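Local coordinates for protein DynE8 (Micromonospora chersina, PDB 4AMP) that probably works as a fatty-acid-synthase-like enediyne polyketide synthase, of which this chain is the part holding the acyltransferase domain, at residues A[145-150]-A[207-212]; A[191-196]-A[298-303]; A[287-292]-A[325-330]. All blocks are in the same frame, centred on the assembly; numbering follows the deposited sequence.

Contact 1: residues A[145-150]-A[207-212]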
loop_
_atom_site.group_PDB
_atom_site.type_symbol
_atom_site.label_atom_id
_atom_site.label_comp_id
_atom_site.label_asym_id
_atom_site.label_seq_id
_atom_site.Cartn_x
_atom_site.Cartn_y
_atom_site.Cartn_z
ATOM N N VAL A 145 -10.124 -2.699 17.624
ATOM C CA VAL A 145 -9.259 -3.912 17.896
ATOM C C VAL A 145 -8.058 -3.519 18.772
ATOM O O VAL A 145 -7.631 -2.408 18.709
ATOM C CB VAL A 145 -8.766 -4.170 16.497
ATOM C CG1 VAL A 145 -8.264 -2.866 15.912
ATOM C CG2 VAL A 145 -7.746 -5.280 16.460
ATOM N N ASP A 146 -7.648 -4.461 19.620
ATOM C CA ASP A 146 -6.501 -4.307 20.473
ATOM C C ASP A 146 -5.294 -4.244 19.606
ATOM O O ASP A 146 -5.063 -5.122 18.820
ATOM C CB ASP A 146 -6.296 -5.486 21.420
ATOM C CG ASP A 146 -5.300 -5.187 22.537
ATOM O OD1 ASP A 146 -4.381 -4.406 22.351
ATOM O OD2 ASP A 146 -5.459 -5.733 23.646
ATOM N N THR A 147 -4.480 -3.226 19.794
ATOM C CA THR A 147 -3.266 -3.050 19.008
ATOM C C THR A 147 -2.248 -4.192 19.184
ATOM O O THR A 147 -1.503 -4.495 18.292
ATOM C CB THR A 147 -2.650 -1.625 19.199
ATOM O OG1 THR A 147 -1.814 -1.303 18.107
ATOM C CG2 THR A 147 -1.827 -1.550 20.417
ATOM N N ALA A 148 -2.259 -4.832 20.335
ATOM C CA ALA A 148 -1.422 -6.035 20.541
ATOM C C ALA A 148 -1.787 -7.227 19.579
ATOM O O ALA A 148 -0.942 -8.081 19.302
ATOM C CB ALA A 148 -1.527 -6.479 22.028
ATOM N N VAL A 149 -3.030 -7.264 19.131
ATOM C CA VAL A 149 -3.509 -8.278 18.191
ATOM C C VAL A 149 -3.305 -7.773 16.772
ATOM O O VAL A 149 -2.809 -8.523 15.906
ATOM C CB VAL A 149 -5.000 -8.489 18.438
ATOM C CG1 VAL A 149 -5.706 -9.316 17.320
ATOM C CG2 VAL A 149 -5.149 -9.230 19.762
ATOM N N ALA A 150 -3.747 -6.531 16.528
ATOM C CA ALA A 150 -3.756 -6.010 15.185
ATOM C C ALA A 150 -2.341 -5.948 14.638
ATOM O O ALA A 150 -2.186 -6.221 13.452
ATOM C CB ALA A 150 -4.360 -4.567 15.175
ATOM N N ALA A 207 3.976 -3.529 23.664
ATOM C CA ALA A 207 4.488 -2.286 24.276
ATOM C C ALA A 207 3.540 -1.114 24.108
ATOM O O ALA A 207 3.431 -0.284 25.035
ATOM C CB ALA A 207 5.864 -1.914 23.762
ATOM N N MET A 208 2.898 -1.035 22.946
ATOM C CA MET A 208 2.138 0.187 22.629
ATOM C C MET A 208 0.837 0.196 23.322
ATOM O O MET A 208 0.442 1.256 23.854
ATOM C CB MET A 208 2.009 0.383 21.121
ATOM C CG MET A 208 3.292 0.869 20.623
ATOM S SD MET A 208 3.317 1.039 18.807
ATOM C CE MET A 208 2.088 2.315 18.553
ATOM N N SER A 209 0.219 -0.942 23.414
ATOM C CA SER A 209 -0.944 -1.019 24.205
ATOM C C SER A 209 -0.684 -0.878 25.709
ATOM O O SER A 209 -1.587 -0.664 26.413
ATOM C CB SER A 209 -1.854 -2.173 23.814
ATOM O OG SER A 209 -1.632 -3.315 24.527
ATOM N N ALA A 210 0.566 -0.960 26.136
ATOM C CA ALA A 210 0.906 -0.892 27.621
ATOM C C ALA A 210 1.097 0.543 28.053
ATOM O O ALA A 210 1.106 0.885 29.245
ATOM C CB ALA A 210 2.158 -1.706 27.899
ATOM N N ALA A 211 1.254 1.435 27.063
ATOM C CA ALA A 211 1.660 2.835 27.374
ATOM C C ALA A 211 0.698 3.899 27.906
ATOM O O ALA A 211 1.188 4.744 28.645
ATOM C CB ALA A 211 2.469 3.441 26.215
ATOM N N THR A 212 -0.558 3.971 27.497
ATOM C CA THR A 212 -1.348 5.154 27.885
ATOM C C THR A 212 -2.086 4.921 29.153
ATOM O O THR A 212 -2.228 3.796 29.544
ATOM C CB THR A 212 -2.343 5.627 26.847
ATOM O OG1 THR A 212 -2.684 6.993 27.104
ATOM C CG2 THR A 212 -3.612 4.783 26.879
#

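Contact 2: residues A[191-196]-A[298-303]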
loop_
_atom_site.group_PDB
_atom_site.type_symbol
_atom_site.label_atom_id
_atom_site.label_comp_id
_atom_site.label_asym_id
_atom_site.label_seq_id
_atom_site.Cartn_x
_atom_site.Cartn_y
_atom_site.Cartn_z
ATOM N N ALA A 191 16.507 -5.646 5.587
ATOM C CA ALA A 191 17.108 -5.182 6.858
ATOM C C ALA A 191 16.852 -6.135 8.008
ATOM O O ALA A 191 17.590 -6.175 9.044
ATOM C CB ALA A 191 16.545 -3.774 7.185
ATOM N N LEU A 192 15.804 -6.921 7.892
ATOM C CA LEU A 192 15.398 -7.873 8.928
ATOM C C LEU A 192 14.603 -9.032 8.329
ATOM O O LEU A 192 13.704 -8.827 7.516
ATOM C CB LEU A 192 14.548 -7.190 10.043
ATOM C CG LEU A 192 14.338 -7.982 11.348
ATOM C CD1 LEU A 192 15.671 -8.293 12.098
ATOM C CD2 LEU A 192 13.308 -7.313 12.304
ATOM N N ASP A 193 14.901 -10.274 8.714
ATOM C CA ASP A 193 14.128 -11.426 8.232
ATOM C C ASP A 193 12.676 -11.453 8.659
ATOM O O ASP A 193 12.318 -10.811 9.662
ATOM C CB ASP A 193 14.786 -12.759 8.685
ATOM C CG ASP A 193 14.766 -12.933 10.210
ATOM O OD1 ASP A 193 15.702 -12.393 10.874
ATOM O OD2 ASP A 193 13.868 -13.603 10.743
ATOM N N ALA A 194 11.858 -12.245 7.958
ATOM C CA ALA A 194 10.430 -12.311 8.181
ATOM C C ALA A 194 10.049 -12.752 9.561
ATOM O O ALA A 194 9.144 -12.153 10.168
ATOM C CB ALA A 194 9.707 -13.193 7.101
ATOM N N ASP A 195 10.706 -13.797 10.086
ATOM C CA ASP A 195 10.387 -14.296 11.407
ATOM C C ASP A 195 10.669 -13.239 12.535
ATOM O O ASP A 195 9.830 -13.073 13.443
ATOM C CB ASP A 195 11.158 -15.588 11.713
ATOM C CG ASP A 195 10.660 -16.778 10.888
ATOM O OD1 ASP A 195 9.431 -16.861 10.599
ATOM O OD2 ASP A 195 11.517 -17.630 10.512
ATOM N N ASP A 196 11.803 -12.591 12.468
ATOM C CA ASP A 196 12.178 -11.525 13.460
ATOM C C ASP A 196 11.247 -10.305 13.322
ATOM O O ASP A 196 10.827 -9.733 14.316
ATOM C CB ASP A 196 13.649 -11.168 13.316
ATOM C CG ASP A 196 14.544 -12.277 13.899
ATOM O OD1 ASP A 196 14.045 -13.027 14.793
ATOM O OD2 ASP A 196 15.683 -12.419 13.427
ATOM N N ARG A 298 17.899 -6.660 20.432
ATOM C CA ARG A 298 18.434 -8.015 20.384
ATOM C C ARG A 298 18.473 -8.616 18.960
ATOM O O ARG A 298 18.985 -9.718 18.752
ATOM C CB ARG A 298 17.590 -8.870 21.314
ATOM C CG ARG A 298 17.164 -8.070 22.600
ATOM C CD ARG A 298 17.205 -8.897 23.885
ATOM N NE ARG A 298 15.876 -9.121 24.467
ATOM C CZ ARG A 298 15.503 -8.769 25.703
ATOM N NH1 ARG A 298 16.349 -8.156 26.529
ATOM N NH2 ARG A 298 14.262 -9.043 26.124
ATOM N N LEU A 299 17.951 -7.899 17.967
ATOM C CA LEU A 299 17.705 -8.515 16.677
ATOM C C LEU A 299 18.829 -8.338 15.707
ATOM O O LEU A 299 19.595 -7.351 15.790
ATOM C CB LEU A 299 16.375 -7.973 16.060
ATOM C CG LEU A 299 15.096 -8.130 16.907
ATOM C CD1 LEU A 299 13.911 -7.480 16.158
ATOM C CD2 LEU A 299 14.693 -9.528 17.284
ATOM N N PRO A 300 18.923 -9.273 14.722
ATOM C CA PRO A 300 19.984 -9.219 13.742
ATOM C C PRO A 300 19.765 -8.208 12.577
ATOM O O PRO A 300 19.754 -8.591 11.416
ATOM C CB PRO A 300 20.059 -10.673 13.221
ATOM C CG PRO A 300 18.658 -11.140 13.289
ATOM C CD PRO A 300 18.089 -10.477 14.567
ATOM N N TRP A 301 19.671 -6.924 12.891
ATOM C CA TRP A 301 19.534 -5.884 11.889
ATOM C C TRP A 301 20.660 -5.868 10.834
ATOM O O TRP A 301 21.863 -5.990 11.170
ATOM C CB TRP A 301 19.497 -4.512 12.567
ATOM C CG TRP A 301 18.297 -4.359 13.441
ATOM C CD1 TRP A 301 18.237 -4.477 14.818
ATOM C CD2 TRP A 301 16.956 -4.080 13.001
ATOM N NE1 TRP A 301 16.958 -4.309 15.246
ATOM C CE2 TRP A 301 16.146 -4.036 14.168
ATOM C CE3 TRP A 301 16.372 -3.855 11.741
ATOM C CZ2 TRP A 301 14.766 -3.774 14.141
ATOM C CZ3 TRP A 301 14.952 -3.595 11.703
ATOM C CH2 TRP A 301 14.184 -3.539 12.911
ATOM N N ARG A 302 20.266 -5.731 9.571
ATOM C CA ARG A 302 21.191 -5.492 8.480
ATOM C C ARG A 302 20.915 -4.174 7.786
ATOM O O ARG A 302 19.802 -3.659 7.891
ATOM C CB ARG A 302 21.018 -6.611 7.465
ATOM C CG ARG A 302 21.371 -8.005 7.980
ATOM C CD ARG A 302 21.565 -8.886 6.722
ATOM N NE ARG A 302 22.219 -10.163 7.003
ATOM C CZ ARG A 302 21.600 -11.346 7.011
ATOM N NH1 ARG A 302 20.286 -11.432 6.755
ATOM N NH2 ARG A 302 22.303 -12.448 7.279
ATOM N N ARG A 303 21.889 -3.642 7.049
ATOM C CA ARG A 303 21.657 -2.466 6.237
ATOM C C ARG A 303 20.614 -2.853 5.157
ATOM O O ARG A 303 20.673 -3.948 4.573
ATOM C CB ARG A 303 22.969 -1.932 5.605
ATOM C CG ARG A 303 22.808 -0.820 4.587
ATOM C CD ARG A 303 24.039 -0.715 3.672
ATOM N NE ARG A 303 23.987 0.529 2.889
ATOM C CZ ARG A 303 24.279 1.749 3.372
ATOM N NH1 ARG A 303 24.660 1.909 4.638
ATOM N NH2 ARG A 303 24.198 2.821 2.587
HETATM O O HOH W 1 18.004 -10.060 9.597
#

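Contact 3: residues A[287-292]-A[325-330]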
loop_
_atom_site.group_PDB
_atom_site.type_symbol
_atom_site.label_atom_id
_atom_site.label_comp_id
_atom_site.label_asym_id
_atom_site.label_seq_id
_atom_site.Cartn_x
_atom_site.Cartn_y
_atom_site.Cartn_z
ATOM N N PRO A 287 6.278 6.102 27.225
ATOM C CA PRO A 287 6.521 4.991 28.171
ATOM C C PRO A 287 6.773 3.656 27.443
ATOM O O PRO A 287 7.412 2.801 28.036
ATOM C CB PRO A 287 5.219 4.898 28.976
ATOM C CG PRO A 287 4.692 6.390 29.018
ATOM C CD PRO A 287 5.034 6.814 27.551
ATOM N N ALA A 288 6.285 3.483 26.208
ATOM C CA ALA A 288 6.657 2.264 25.438
ATOM C C ALA A 288 8.098 2.086 24.970
ATOM O O ALA A 288 8.414 0.987 24.510
ATOM C CB ALA A 288 5.712 2.080 24.276
ATOM N N ALA A 289 8.986 3.099 25.111
ATOM C CA ALA A 289 10.258 3.079 24.474
ATOM C C ALA A 289 11.172 2.043 25.125
ATOM O O ALA A 289 11.966 1.397 24.439
ATOM C CB ALA A 289 10.858 4.426 24.520
ATOM N N GLU A 290 11.043 1.906 26.431
ATOM C CA GLU A 290 11.828 0.911 27.156
ATOM C C GLU A 290 11.630 -0.522 26.599
ATOM O O GLU A 290 12.643 -1.176 26.238
ATOM C CB GLU A 290 11.455 0.986 28.654
ATOM C CG GLU A 290 12.123 -0.056 29.515
ATOM C CD GLU A 290 13.361 0.505 30.157
ATOM O OE1 GLU A 290 14.024 1.342 29.492
ATOM O OE2 GLU A 290 13.658 0.128 31.323
ATOM N N ALA A 291 10.375 -0.968 26.557
ATOM C CA ALA A 291 9.978 -2.302 26.103
ATOM C C ALA A 291 10.365 -2.479 24.640
ATOM O O ALA A 291 10.922 -3.525 24.268
ATOM C CB ALA A 291 8.499 -2.569 26.362
ATOM N N LEU A 292 10.149 -1.440 23.820
ATOM C CA LEU A 292 10.419 -1.598 22.395
ATOM C C LEU A 292 11.911 -1.568 22.131
ATOM O O LEU A 292 12.400 -2.308 21.290
ATOM C CB LEU A 292 9.721 -0.480 21.588
ATOM C CG LEU A 292 9.936 -0.574 20.081
ATOM C CD1 LEU A 292 9.295 -1.786 19.512
ATOM C CD2 LEU A 292 9.203 0.729 19.556
ATOM N N VAL A 325 15.521 4.675 15.327
ATOM C CA VAL A 325 14.412 5.142 14.464
ATOM C C VAL A 325 13.092 4.587 14.970
ATOM O O VAL A 325 12.057 5.329 15.060
ATOM C CB VAL A 325 14.618 4.715 12.965
ATOM C CG1 VAL A 325 13.304 4.924 12.189
ATOM C CG2 VAL A 325 15.797 5.418 12.305
ATOM N N LEU A 326 13.046 3.292 15.304
ATOM C CA LEU A 326 11.796 2.661 15.784
ATOM C C LEU A 326 11.357 3.251 17.118
ATOM O O LEU A 326 10.174 3.360 17.421
ATOM C CB LEU A 326 11.900 1.115 15.849
ATOM C CG LEU A 326 12.037 0.561 14.412
ATOM C CD1 LEU A 326 11.864 -0.967 14.445
ATOM C CD2 LEU A 326 11.119 1.177 13.306
ATOM N N VAL A 327 12.321 3.653 17.941
ATOM C CA VAL A 327 11.963 4.287 19.234
ATOM C C VAL A 327 11.378 5.674 18.981
ATOM O O VAL A 327 10.313 6.012 19.529
ATOM C CB VAL A 327 13.137 4.342 20.236
ATOM C CG1 VAL A 327 12.747 5.301 21.412
ATOM C CG2 VAL A 327 13.369 2.918 20.747
ATOM N N ARG A 328 11.969 6.439 18.081
ATOM C CA ARG A 328 11.354 7.773 17.938
ATOM C C ARG A 328 10.144 7.769 17.121
ATOM O O ARG A 328 9.349 8.656 17.266
ATOM C CB ARG A 328 12.263 8.807 17.470
ATOM C CG ARG A 328 12.843 8.563 16.272
ATOM C CD ARG A 328 13.708 9.788 16.173
ATOM N NE ARG A 328 13.979 10.198 14.842
ATOM C CZ ARG A 328 15.103 9.985 14.182
ATOM N NH1 ARG A 328 16.165 9.318 14.708
ATOM N NH2 ARG A 328 15.161 10.487 12.981
ATOM N N GLN A 329 9.914 6.711 16.368
ATOM C CA GLN A 329 8.616 6.534 15.686
ATOM C C GLN A 329 7.433 6.487 16.668
ATOM O O GLN A 329 6.327 6.883 16.308
ATOM C CB GLN A 329 8.670 5.245 14.815
ATOM C CG GLN A 329 7.342 4.967 14.090
ATOM C CD GLN A 329 7.426 3.701 13.249
ATOM O OE1 GLN A 329 7.765 2.607 13.760
ATOM N NE2 GLN A 329 7.101 3.833 11.953
ATOM N N LEU A 330 7.664 6.024 17.909
ATOM C CA LEU A 330 6.566 5.934 18.944
ATOM C C LEU A 330 5.960 7.322 19.173
ATOM O O LEU A 330 4.710 7.452 19.275
ATOM C CB LEU A 330 7.121 5.484 20.320
ATOM C CG LEU A 330 7.537 4.020 20.338
ATOM C CD1 LEU A 330 8.263 3.770 21.660
ATOM C CD2 LEU A 330 6.281 3.109 20.226
#

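Contact 1: residues A[145-150]-A[207-212]
Thr147 and Ser209 show how the start of one helix and the last part of another can meet largely through small groups: the methyl CG2 of Thr147 lies against CB of Ser209 at 3.5 Å, tighter than usual for two carbons. The threonine hydroxyl stands anti to the backbone N (chi1 -158°), which puts the methyl between N and the carbonyl carbon and aims it at the serine, while OG1 turns to hydrogen bonds with Gln109 and Gln151. Thr147 CG2 also lies 3.7 Å from Ser209 N and 4.4 Å from Met208 CB.

Beside this pair, Ser209 OG sits close to the start of the other helix, with Ala148 CB 4.0 Å away on the helix and Asp146 OD1 3.7 Å away before it. That carboxylate oxygen is already engaged. Asp146 is the N-cap, and OD1 takes the N-H of Ala148 at 3.0 Å, met from above the carboxylate plane rather than within it. The aspartate's own carbonyl receives both Val149 N and Ala150 N, so the first turn is tied down by the residue that precedes it.

In the fold, the beginning of helix 147-167 abuts the C-terminal part of helix 194-210. The Met208 side chain touches Phe280 of a loop and approaches a bound malonate ion, probably a crystallisation additive; it also lies near, without touching, the presumed nucleophile elbow (Gly177, Ser179, Gly181), where strand 174-177 turns into helix 181-188.

Contact 2: residues A[191-196]-A[298-303]
Ala191 and Arg302 bring the two backbones to a CA-CA distance of 4.4 Å, joined by a nearly straight hydrogen bond from Arg302 N to Ala191 O (2.8 Å, 171° at the hydrogen). CA-H...O contacts reinforce it in both directions: Trp301 CA approaches Ala191 O, and Ala191 CA lies 3.3 Å from Arg302 O. Further along, a water accepts from Asp193 N and donates to Pro300 O, where an inverse gamma turn centred on Pro300 bends the chain.

Leu192 is the hub of the side chains. With CG anti to the backbone N (chi1 -166°), its CD2 stands over one face of the Trp301 six-membered ring, 4.2 Å from the centroid and offset toward the rim, a CH-pi contact. Leu192 CD2 also touches Leu299 CD1 at 3.9 Å, while Leu192 CD1 meets Pro300 CD at 4.1 Å. Asp196 and Pro300 approach from opposite directions, with Asp196 OD2 3.2 Å from Pro300 CG.

Trp301 NE1 is hydrogen-bonded to Ala296 O, and its ring also packs on helices 194-210 and 322-331. The arrangement is a loop pinned by one backbone hydrogen bond and a Leu-on-Trp CH-pi contact to the N-capped start of helix 194-210, Asp193 OD2 accepting from Asp196 N as the cap.

Contact 3: residues A[287-292]-A[325-330]
Leu292 and Leu330, the two residues with most surface buried by the contact, illustrate helix packing by branched side chains that slide past one another from opposite directions. Leu292 reaches across with CG anti to its own N (chi1 -179°), and its CD2 settles 3.8 Å from Leu330 CG. Leu292 CD2 also lies 3.5 Å from Leu326 O, on the backbone of the partner helix.

Leu330 divides its branches: CG and CD2 face Leu292 CD2, while CD1 turns to the alanines. Its CG lies anti to the carbonyl carbon (chi1 -71°), and Leu330 CD1 lies on Ala288 and Ala289, 3.5 Å from Ala289 CA and 4.0 Å from Ala288 CB. Replacing it with an alanine would probably open a gap between the helices, leaving Leu292 CD2 and the Ala288 and Ala289 surface without their packing partner.

Ala289, third in buried surface, works at close quarters because it is small. Ala289 CB touches both Leu330 CD1 at 3.9 Å and Val327 CG1 at 3.7 Å, so one methyl meets two residues of helix 322-331, and the backbones can come to a CA-CA distance of 5.6 Å between Ala289 and Val327.

Helix 194-210 borders this core, with Arg204 against Leu292 and Met208 against Leu330. Between the two segments, then, adhesion rests on van der Waals fit and the burial of methyl groups, with neither a hydrogen bond nor a salt bridge to fix the pairing.

In the fold
The three contacts form a continuous patch of the acyltransferase domain, contact 3 being the connecting piece. Its centre is about 13 Å from that of contact 1 and about 17 Å from that of contact 2, and it touches both: Ala207 O packs on Ala288 CB at 3.4 Å, and Trp301 CH2 meets Leu326 CD1 at 3.8 Å. Contacts 1 and 2 do not touch, their nearest atoms being about 11 Å apart, yet both use helix 194-210, at its two ends. Along the chain contact 2 crosses both others, whereas contact 1 closes before contact 3 opens. Sequence-distant helices 147-167, 194-210, 289-297 and 322-331 are thereby packed together beside the presumed nucleophile elbow.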